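Local coordinates for protein glutathione S-transferase (Cupriavidus metallidurans, PDB 4MK3) that probably catalyses the transfer of glutathione to electrophilic substrates and holds glutathione sulfinic acid in its binding pocket, at residues A[145-148]-A[149-152]; A[38-41]-A[42-46]; A[204-207]-A[208-212]. One frame throughout, in Å; residues are numbered along the deposited sequence. Where two conformers were deposited one is given.

Contact 1. Residues A[145-148]-A[149-152]; sequences WVQR and QRSK. With GSF (L-gamma-glutamyl-3-sulfino-L-alanylglycine), chain E.
Helix 143-164 supplies part of the glutathione site, and Arg148 and Lys152, one turn apart on it, grip the same carboxylate oxygen of the ligand. The ligand is glutathione sulfinic acid seated in the pocket of the second subunit, where Ser31, Lys70, Asp84 and Ser85 also bind it. Arg148 has CG anti to its backbone N (chi1 -175°) and an extended chain, which carries the guanidinium out to the glycine end of the ligand. Arg148 NE and NH2 each bond to ligand O31 at 2.8 Å, with the carboxylate carbon C3 in plane at the guanidinium edge. Lys152 bends at its last torsion and brings NZ to ligand O31 at 2.7 Å. Three donors thus converge on one oxygen, and the anion probably offsets the closeness of the two cations. Arg148 NH2 and Lys152 NZ also bond to Val55 O and Leu68 O of the second subunit.

Elsewhere on the helix, Gln149 bends at chi2 and lays OE1 over one face of the Trp145 ring, 3.6 Å from CZ2 and offset toward the rim. The amide and ring planes lie 49° apart. An alanine in place of Trp145 would probably leave the Gln149 amide freer to turn and rob Arg136 of the second subunit of its cation-pi partner. Val146 CG1 meets the edge of the Arg150 guanidinium, 3.7 Å from NE; Arg150 itself forms a salt bridge with Asp195. Ser151 holds Gln147 O twice, by OG at 3.1 Å and by N at 2.9 Å, from opposite faces of the carbonyl plane. Trp145, Val146 and Gln149 pack on helix 106-134, while Trp145 also rests on Leu131 of the second subunit.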
loop_
_atom_site.group_PDB
_atom_site.type_symbol
_atom_site.label_atom_id
_atom_site.label_comp_id
_atom_site.label_asym_id
_atom_site.label_seq_id
_atom_site.Cartn_x
_atom_site.Cartn_y
_atom_site.Cartn_z
ATOM N N TRP A 145 -14.275 11.863 -10.515
ATOM C CA TRP A 145 -13.267 11.237 -9.660
ATOM C C TRP A 145 -13.917 10.627 -8.433
ATOM O O TRP A 145 -13.605 9.503 -8.044
ATOM C CB TRP A 145 -12.243 12.291 -9.249
ATOM C CG TRP A 145 -11.160 11.854 -8.300
ATOM C CD1 TRP A 145 -11.090 12.137 -6.970
ATOM C CD2 TRP A 145 -9.981 11.096 -8.610
ATOM N NE1 TRP A 145 -9.939 11.623 -6.435
ATOM C CE2 TRP A 145 -9.243 10.971 -7.418
ATOM C CE3 TRP A 145 -9.473 10.523 -9.778
ATOM C CZ2 TRP A 145 -8.032 10.303 -7.364
ATOM C CZ3 TRP A 145 -8.278 9.849 -9.719
ATOM C CH2 TRP A 145 -7.569 9.743 -8.520
ATOM N N VAL A 146 -14.827 11.361 -7.807
ATOM C CA VAL A 146 -15.475 10.835 -6.608
ATOM C C VAL A 146 -16.334 9.627 -6.962
ATOM O O VAL A 146 -16.385 8.668 -6.207
ATOM C CB VAL A 146 -16.312 11.907 -5.886
ATOM C CG1 VAL A 146 -17.138 11.294 -4.770
ATOM C CG2 VAL A 146 -15.398 12.982 -5.320
ATOM N N GLN A 147 -16.994 9.654 -8.112
ATOM C CA GLN A 147 -17.795 8.508 -8.504
ATOM C C GLN A 147 -16.914 7.284 -8.735
ATOM O O GLN A 147 -17.277 6.169 -8.370
ATOM C CB GLN A 147 -18.609 8.813 -9.759
ATOM C CG GLN A 147 -19.773 7.845 -9.992
ATOM C CD GLN A 147 -20.951 8.066 -9.029
ATOM O OE1 GLN A 147 -20.821 7.902 -7.811
ATOM N NE2 GLN A 147 -22.104 8.438 -9.580
ATOM N N ARG A 148 -15.747 7.488 -9.332
ATOM C CA ARG A 148 -14.801 6.398 -9.518
ATOM C C ARG A 148 -14.423 5.794 -8.170
ATOM O O ARG A 148 -14.419 4.567 -7.966
ATOM C CB ARG A 148 -13.543 6.905 -10.241
ATOM C CG ARG A 148 -12.543 5.803 -10.593
ATOM C CD ARG A 148 -11.294 6.351 -11.290
ATOM N NE ARG A 148 -10.476 5.264 -11.822
ATOM C CZ ARG A 148 -10.677 4.662 -12.994
ATOM N NH1 ARG A 148 -11.679 5.024 -13.792
ATOM N NH2 ARG A 148 -9.868 3.677 -13.365
ATOM N N GLN A 149 -14.061 6.642 -7.226
ATOM C CA GLN A 149 -13.668 6.121 -5.929
ATOM C C GLN A 149 -14.819 5.413 -5.224
ATOM O O GLN A 149 -14.612 4.356 -4.609
ATOM C CB GLN A 149 -13.084 7.234 -5.046
ATOM C CG GLN A 149 -11.880 7.987 -5.672
ATOM C CD GLN A 149 -10.749 7.073 -6.171
ATOM O OE1 GLN A 149 -10.119 7.343 -7.204
ATOM N NE2 GLN A 149 -10.487 6.031 -5.451
ATOM N N ARG A 150 -16.019 5.978 -5.295
ATOM C CA ARG A 150 -17.159 5.337 -4.662
ATOM C C ARG A 150 -17.478 4.003 -5.332
ATOM O O ARG A 150 -17.885 3.058 -4.658
ATOM C CB ARG A 150 -18.362 6.271 -4.628
ATOM C CG ARG A 150 -18.230 7.303 -3.519
ATOM C CD ARG A 150 -19.384 8.297 -3.568
ATOM N NE ARG A 150 -19.288 9.289 -2.499
ATOM C CZ ARG A 150 -19.895 9.192 -1.319
ATOM N NH1 ARG A 150 -20.648 8.144 -1.032
ATOM N NH2 ARG A 150 -19.742 10.153 -0.415
ATOM N N SER A 151 -17.250 3.894 -6.635
ATOM C CA SER A 151 -17.456 2.616 -7.310
ATOM C C SER A 151 -16.453 1.559 -6.828
ATOM O O SER A 151 -16.802 0.386 -6.740
ATOM C CB SER A 151 -17.382 2.771 -8.823
ATOM O OG SER A 151 -18.506 3.495 -9.292
ATOM N N LYS A 152 -15.223 1.956 -6.500
ATOM C CA LYS A 152 -14.243 1.010 -5.998
ATOM C C LYS A 152 -14.711 0.513 -4.645
ATOM O O LYS A 152 -14.521 -0.651 -4.312
ATOM C CB LYS A 152 -12.874 1.660 -5.819
ATOM C CG LYS A 152 -12.206 2.098 -7.130
ATOM C CD LYS A 152 -10.811 2.680 -6.842
ATOM C CE LYS A 152 -10.179 3.348 -8.059
ATOM N NZ LYS A 152 -10.028 2.378 -9.183
HETATM C CB1 GSF E . -1.288 0.687 -6.608
HETATM C CG1 GSF E . -1.435 0.319 -8.079
HETATM C CD1 GSF E . -1.999 1.454 -8.906
HETATM O OE1 GSF E . -2.454 2.475 -8.429
HETATM C C1 GSF E . -0.061 -1.379 -5.981
HETATM O O11 GSF E . -0.071 -2.212 -6.922
HETATM O O12 GSF E . 0.981 -1.249 -5.285
HETATM N N1 GSF E . -1.316 -0.137 -4.308
HETATM C CA1 GSF E . -1.286 -0.546 -5.709
HETATM N N2 GSF E . -1.953 1.286 -10.282
HETATM C CA2 GSF E . -2.507 2.268 -11.152
HETATM C CB2 GSF E . -1.866 2.176 -12.498
HETATM S SG2 GSF E . -0.253 2.871 -12.574
HETATM O O1S GSF E . -0.018 3.207 -13.989
HETATM O O2S GSF E . 0.726 1.874 -12.049
HETATM C C2 GSF E . -3.954 1.951 -11.458
HETATM O O2 GSF E . -4.290 0.816 -11.786
HETATM N N3 GSF E . -4.873 2.991 -11.369
HETATM C CA3 GSF E . -6.247 2.751 -11.708
HETATM C C3 GSF E . -7.214 3.399 -10.710
HETATM O O31 GSF E . -8.442 3.450 -11.019
HETATM O O32 GSF E . -6.813 3.866 -9.623
#

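Contact 2. Residues A[38-41]-A[42-46]; sequences RVVL and AEKKI
Leu41 and Ile46 both have the first torsion near -60° (chi1 -66° in Leu41), with CG of the leucine and CG1 of the isoleucine anti to their carbonyl carbons. Leu41 CD2 then meets the branch point of Ile46, 3.9 Å from CB, and also touches CG2. The two side chains cross at about a right angle.

Along the helix two pairs four residues apart run side by side. Val39 and Glu43 are the first, with CG1 of the valine 4.0 Å from CG of the glutamate. Val40 and Lys44 repeat this through CG1 and CG. Lys44 CG stands beside its own backbone N (chi1 -57°), which brings it to 3.0 Å from Val40 O; the bends at chi2 and chi3 then curl the rest of the chain.

The backbone here ends in a Schellman motif. Lys45 has a positive phi (60°), and the chain turns back on the last turn. Ile46 N bonds to Leu41 O at 3.0 Å, and Lys45 N bonds to Ala42 O at 3.1 Å. The Leu41-Ile46 contact is the apolar pair that commonly goes with this motif. Helix 32-44 is the helix of the beta-alpha-beta unit between strands 24-27 and 49-52, part of the thioredoxin-like N-terminal domain of glutathione transferases. Ile46 therefore lies on the way from the helix to the second strand.

The charged ends lead elsewhere. Glu43 OE2 bonds to Ser217 OG and forms a salt bridge with Arg215 NE, while Lys44 NZ is held by Asp93, Val98 O and Ser96 O. Val39 packs against helices 177-192 and 216-219; Val40 touches Leu177 and, with Leu41, Ala92 of helix 85-94.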
loop_
_atom_site.group_PDB
_atom_site.type_symbol
_atom_site.label_atom_id
_atom_site.label_comp_id
_atom_site.label_asym_id
_atom_site.label_seq_id
_atom_site.Cartn_x
_atom_site.Cartn_y
_atom_site.Cartn_z
ATOM N N ARG A 38 -3.083 -0.450 15.740
ATOM C CA ARG A 38 -3.398 -0.472 17.150
ATOM C C ARG A 38 -4.108 -1.761 17.557
ATOM O O ARG A 38 -3.844 -2.305 18.628
ATOM C CB ARG A 38 -4.220 0.745 17.522
ATOM C CG ARG A 38 -3.487 2.044 17.266
ATOM C CD ARG A 38 -4.374 3.198 17.556
ATOM N NE ARG A 38 -4.729 3.226 18.958
ATOM C CZ ARG A 38 -5.831 3.783 19.424
ATOM N NH1 ARG A 38 -6.683 4.314 18.572
ATOM N NH2 ARG A 38 -6.078 3.792 20.727
ATOM N N VAL A 39 -4.988 -2.258 16.699
ATOM C CA VAL A 39 -5.637 -3.544 16.970
ATOM C C VAL A 39 -4.599 -4.668 17.016
ATOM O O VAL A 39 -4.619 -5.491 17.924
ATOM C CB VAL A 39 -6.758 -3.828 15.961
ATOM C CG1 VAL A 39 -7.218 -5.290 16.047
ATOM C CG2 VAL A 39 -7.932 -2.866 16.195
ATOM N N VAL A 40 -3.679 -4.689 16.056
ATOM C CA VAL A 40 -2.633 -5.684 16.066
ATOM C C VAL A 40 -1.840 -5.570 17.374
ATOM O O VAL A 40 -1.614 -6.553 18.070
ATOM C CB VAL A 40 -1.691 -5.529 14.856
ATOM C CG1 VAL A 40 -0.460 -6.411 15.021
ATOM C CG2 VAL A 40 -2.441 -5.884 13.566
ATOM N N LEU A 41 -1.399 -4.369 17.731
ATOM C CA LEU A 41 -0.613 -4.225 18.954
ATOM C C LEU A 41 -1.368 -4.678 20.196
ATOM O O LEU A 41 -0.806 -5.298 21.084
ATOM C CB LEU A 41 -0.132 -2.787 19.125
ATOM C CG LEU A 41 0.863 -2.347 18.046
ATOM C CD1 LEU A 41 1.009 -0.846 18.017
ATOM C CD2 LEU A 41 2.221 -2.979 18.299
ATOM N N ALA A 42 -2.661 -4.395 20.253
ATOM C CA ALA A 42 -3.476 -4.836 21.374
ATOM C C ALA A 42 -3.622 -6.363 21.404
ATOM O O ALA A 42 -3.487 -6.985 22.450
ATOM C CB ALA A 42 -4.837 -4.189 21.305
ATOM N N GLU A 43 -3.901 -6.947 20.245
ATOM C CA GLU A 43 -4.050 -8.400 20.176
ATOM C C GLU A 43 -2.764 -9.105 20.618
ATOM O O GLU A 43 -2.824 -10.152 21.284
ATOM C CB GLU A 43 -4.411 -8.853 18.758
ATOM C CG GLU A 43 -5.746 -8.364 18.224
ATOM C CD GLU A 43 -6.962 -9.082 18.763
ATOM O OE1 GLU A 43 -6.812 -10.066 19.524
ATOM O OE2 GLU A 43 -8.093 -8.665 18.414
ATOM N N LYS A 44 -1.617 -8.518 20.262
ATOM C CA LYS A 44 -0.289 -9.089 20.551
ATOM C C LYS A 44 0.208 -8.750 21.970
ATOM O O LYS A 44 1.235 -9.278 22.428
ATOM C CB LYS A 44 0.736 -8.551 19.558
ATOM C CG LYS A 44 0.446 -8.775 18.080
ATOM C CD LYS A 44 0.506 -10.199 17.694
ATOM C CE LYS A 44 1.891 -10.811 17.843
ATOM N NZ LYS A 44 1.821 -12.185 17.320
ATOM N N LYS A 45 -0.513 -7.861 22.648
ATOM C CA LYS A 45 -0.144 -7.398 23.987
ATOM C C LYS A 45 1.236 -6.735 23.994
ATOM O O LYS A 45 2.048 -6.939 24.911
ATOM C CB LYS A 45 -0.221 -8.545 24.985
ATOM C CG LYS A 45 -1.598 -9.195 25.036
ATOM C CD LYS A 45 -1.645 -10.323 26.055
ATOM C CE LYS A 45 -2.991 -11.021 26.038
ATOM N NZ LYS A 45 -4.109 -10.097 26.399
ATOM N N ILE A 46 1.478 -5.928 22.967
ATOM C CA ILE A 46 2.709 -5.166 22.845
ATOM C C ILE A 46 2.493 -3.747 23.357
ATOM O O ILE A 46 1.614 -3.037 22.871
ATOM C CB ILE A 46 3.182 -5.139 21.389
ATOM C CG1 ILE A 46 3.461 -6.566 20.920
ATOM C CG2 ILE A 46 4.446 -4.284 21.244
ATOM C CD1 ILE A 46 3.571 -6.683 19.419
#

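Contact 3. Residues A[204-207]-A[208-212]; sequences NLVA and FQEKI
Four backbone bonds of the alpha-helical kind link the two turns, Phe208 N to Asn204 O, Gln209 N to Leu205 O at 2.8 Å, Glu210 N to Val206 O and Lys211 N to Ala207 O at 3.2 Å. The first torsion of Phe208 (chi1 166°) puts CG opposite the backbone N, and the ring leads away from the preceding turn. Phe208 CB rests 3.5 Å from Leu205 O, and that oxygen lies at the ring edge, near its plane, 4.1 Å from CD1. The ring packs against Leu164, Trp169 and Val182.

Val206 and Glu210 run side by side. Glu210 CG sits 3.2 Å from Val206 O. In the conformer given, Glu210 OE1 lies 3.7 Å from Val206 CG1; a second conformer exists, so this carboxylate position is doubtful.

Helix 203-212 belongs to the all-helical C-terminal domain. Asn204 anchors it to Ser161 and Ala165 O, Gln209 NE2 bonds to Gly183 O, and Lys211 bonds to Thr168 O and makes a cation-pi contact with Trp169. The chemistry is thus divided: the main chain alone supplies the hydrogen bonds between the two segments, while Asn204, Gln209 NE2 and Lys211 NZ bond to neighbouring parts of the fold.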
loop_
_atom_site.group_PDB
_atom_site.type_symbol
_atom_site.label_atom_id
_atom_site.label_comp_id
_atom_site.label_asym_id
_atom_site.label_seq_id
_atom_site.Cartn_x
_atom_site.Cartn_y
_atom_site.Cartn_z
ATOM N N ASN A 204 -23.650 -11.145 5.424
ATOM C CA ASN A 204 -22.524 -11.843 6.036
ATOM C C ASN A 204 -21.489 -10.892 6.640
ATOM O O ASN A 204 -20.875 -11.216 7.651
ATOM C CB ASN A 204 -21.889 -12.889 5.108
ATOM C CG ASN A 204 -21.236 -12.310 3.905
ATOM O OD1 ASN A 204 -21.488 -11.160 3.493
ATOM N ND2 ASN A 204 -20.387 -13.117 3.283
ATOM N N LEU A 205 -21.303 -9.725 6.034
ATOM C CA LEU A 205 -20.423 -8.706 6.596
ATOM C C LEU A 205 -21.005 -8.112 7.869
ATOM O O LEU A 205 -20.248 -7.783 8.786
ATOM C CB LEU A 205 -20.165 -7.621 5.567
ATOM C CG LEU A 205 -19.406 -8.079 4.316
ATOM C CD1 LEU A 205 -19.123 -6.863 3.455
ATOM C CD2 LEU A 205 -18.109 -8.800 4.622
ATOM N N VAL A 206 -22.327 -7.962 7.934
ATOM C CA VAL A 206 -22.966 -7.505 9.164
ATOM C C VAL A 206 -22.683 -8.476 10.316
ATOM O O VAL A 206 -22.315 -8.057 11.416
ATOM C CB VAL A 206 -24.463 -7.303 8.975
ATOM C CG1 VAL A 206 -25.135 -6.942 10.288
ATOM C CG2 VAL A 206 -24.696 -6.230 7.932
ATOM N N ALA A 207 -22.828 -9.776 10.063
ATOM C CA ALA A 207 -22.596 -10.759 11.111
ATOM C C ALA A 207 -21.126 -10.739 11.543
ATOM O O ALA A 207 -20.805 -10.821 12.729
ATOM C CB ALA A 207 -23.015 -12.144 10.620
ATOM N N PHE A 208 -20.243 -10.633 10.564
ATOM C CA PHE A 208 -18.812 -10.510 10.825
ATOM C C PHE A 208 -18.525 -9.314 11.703
ATOM O O PHE A 208 -17.811 -9.426 12.695
ATOM C CB PHE A 208 -18.073 -10.408 9.485
ATOM C CG PHE A 208 -16.650 -9.940 9.593
ATOM C CD1 PHE A 208 -16.344 -8.591 9.564
ATOM C CD2 PHE A 208 -15.626 -10.854 9.686
ATOM C CE1 PHE A 208 -15.049 -8.160 9.641
ATOM C CE2 PHE A 208 -14.298 -10.406 9.796
ATOM C CZ PHE A 208 -14.031 -9.072 9.775
ATOM N N GLN A 209 -19.090 -8.163 11.349
ATOM C CA GLN A 209 -18.739 -6.944 12.067
ATOM C C GLN A 209 -19.291 -6.955 13.487
ATOM O O GLN A 209 -18.652 -6.461 14.424
ATOM C CB GLN A 209 -19.219 -5.704 11.304
ATOM C CG GLN A 209 -18.566 -4.415 11.813
ATOM C CD GLN A 209 -17.091 -4.320 11.487
ATOM O OE1 GLN A 209 -16.557 -5.096 10.709
ATOM N NE2 GLN A 209 -16.413 -3.376 12.112
ATOM N N GLU A 210 -20.473 -7.525 13.656
ATOM C CA GLU A 210 -21.083 -7.625 14.978
ATOM C C GLU A 210 -20.204 -8.435 15.916
ATOM O O GLU A 210 -20.087 -8.126 17.106
ATOM C CB GLU A 210 -22.474 -8.246 14.868
ATOM C CG GLU A 210 -23.511 -7.295 14.291
ATOM C CD GLU A 210 -24.926 -7.831 14.395
ATOM O OE1 GLU A 210 -25.859 -7.126 13.954
ATOM O OE2 GLU A 210 -25.101 -8.950 14.925
ATOM N N LYS A 211 -19.556 -9.454 15.376
ATOM C CA LYS A 211 -18.652 -10.278 16.164
ATOM C C LYS A 211 -17.330 -9.563 16.445
ATOM O O LYS A 211 -16.848 -9.515 17.579
ATOM C CB LYS A 211 -18.389 -11.576 15.411
ATOM C CG LYS A 211 -17.469 -12.513 16.113
ATOM C CD LYS A 211 -17.514 -13.887 15.458
ATOM C CE LYS A 211 -17.034 -13.847 14.016
ATOM N NZ LYS A 211 -16.769 -15.241 13.562
ATOM N N ILE A 212 -16.717 -9.008 15.410
ATOM C CA ILE A 212 -15.389 -8.474 15.582
ATOM C C ILE A 212 -15.415 -7.270 16.522
ATOM O O ILE A 212 -14.451 -7.039 17.272
ATOM C CB ILE A 212 -14.716 -8.173 14.232
ATOM C CG1 ILE A 212 -13.184 -8.233 14.392
ATOM C CG2 ILE A 212 -15.202 -6.855 13.678
ATOM C CD1 ILE A 212 -12.469 -8.103 13.080
#

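Overall arrangement
The three contacts are separate helical turns that do not touch. Contact 1 binds the ligand directly, but the ligand lies in the pocket of the second subunit, so the site is shared across the dimer. Contact 2 lies in the N-terminal domain, about 33 Å from contact 1 between centres and on the opposite side of the chain's centre; its Arg38 side chain is about 10 Å from a bound ligand. Contact 3 belongs with contact 1 to the C-terminal domain, and helix 143-164 connects them: it carries contact 1 and presses Leu164 on contact 3. Contacts 2 and 3 come within about 7 Å at their nearest atoms, and Tyr175 touches both.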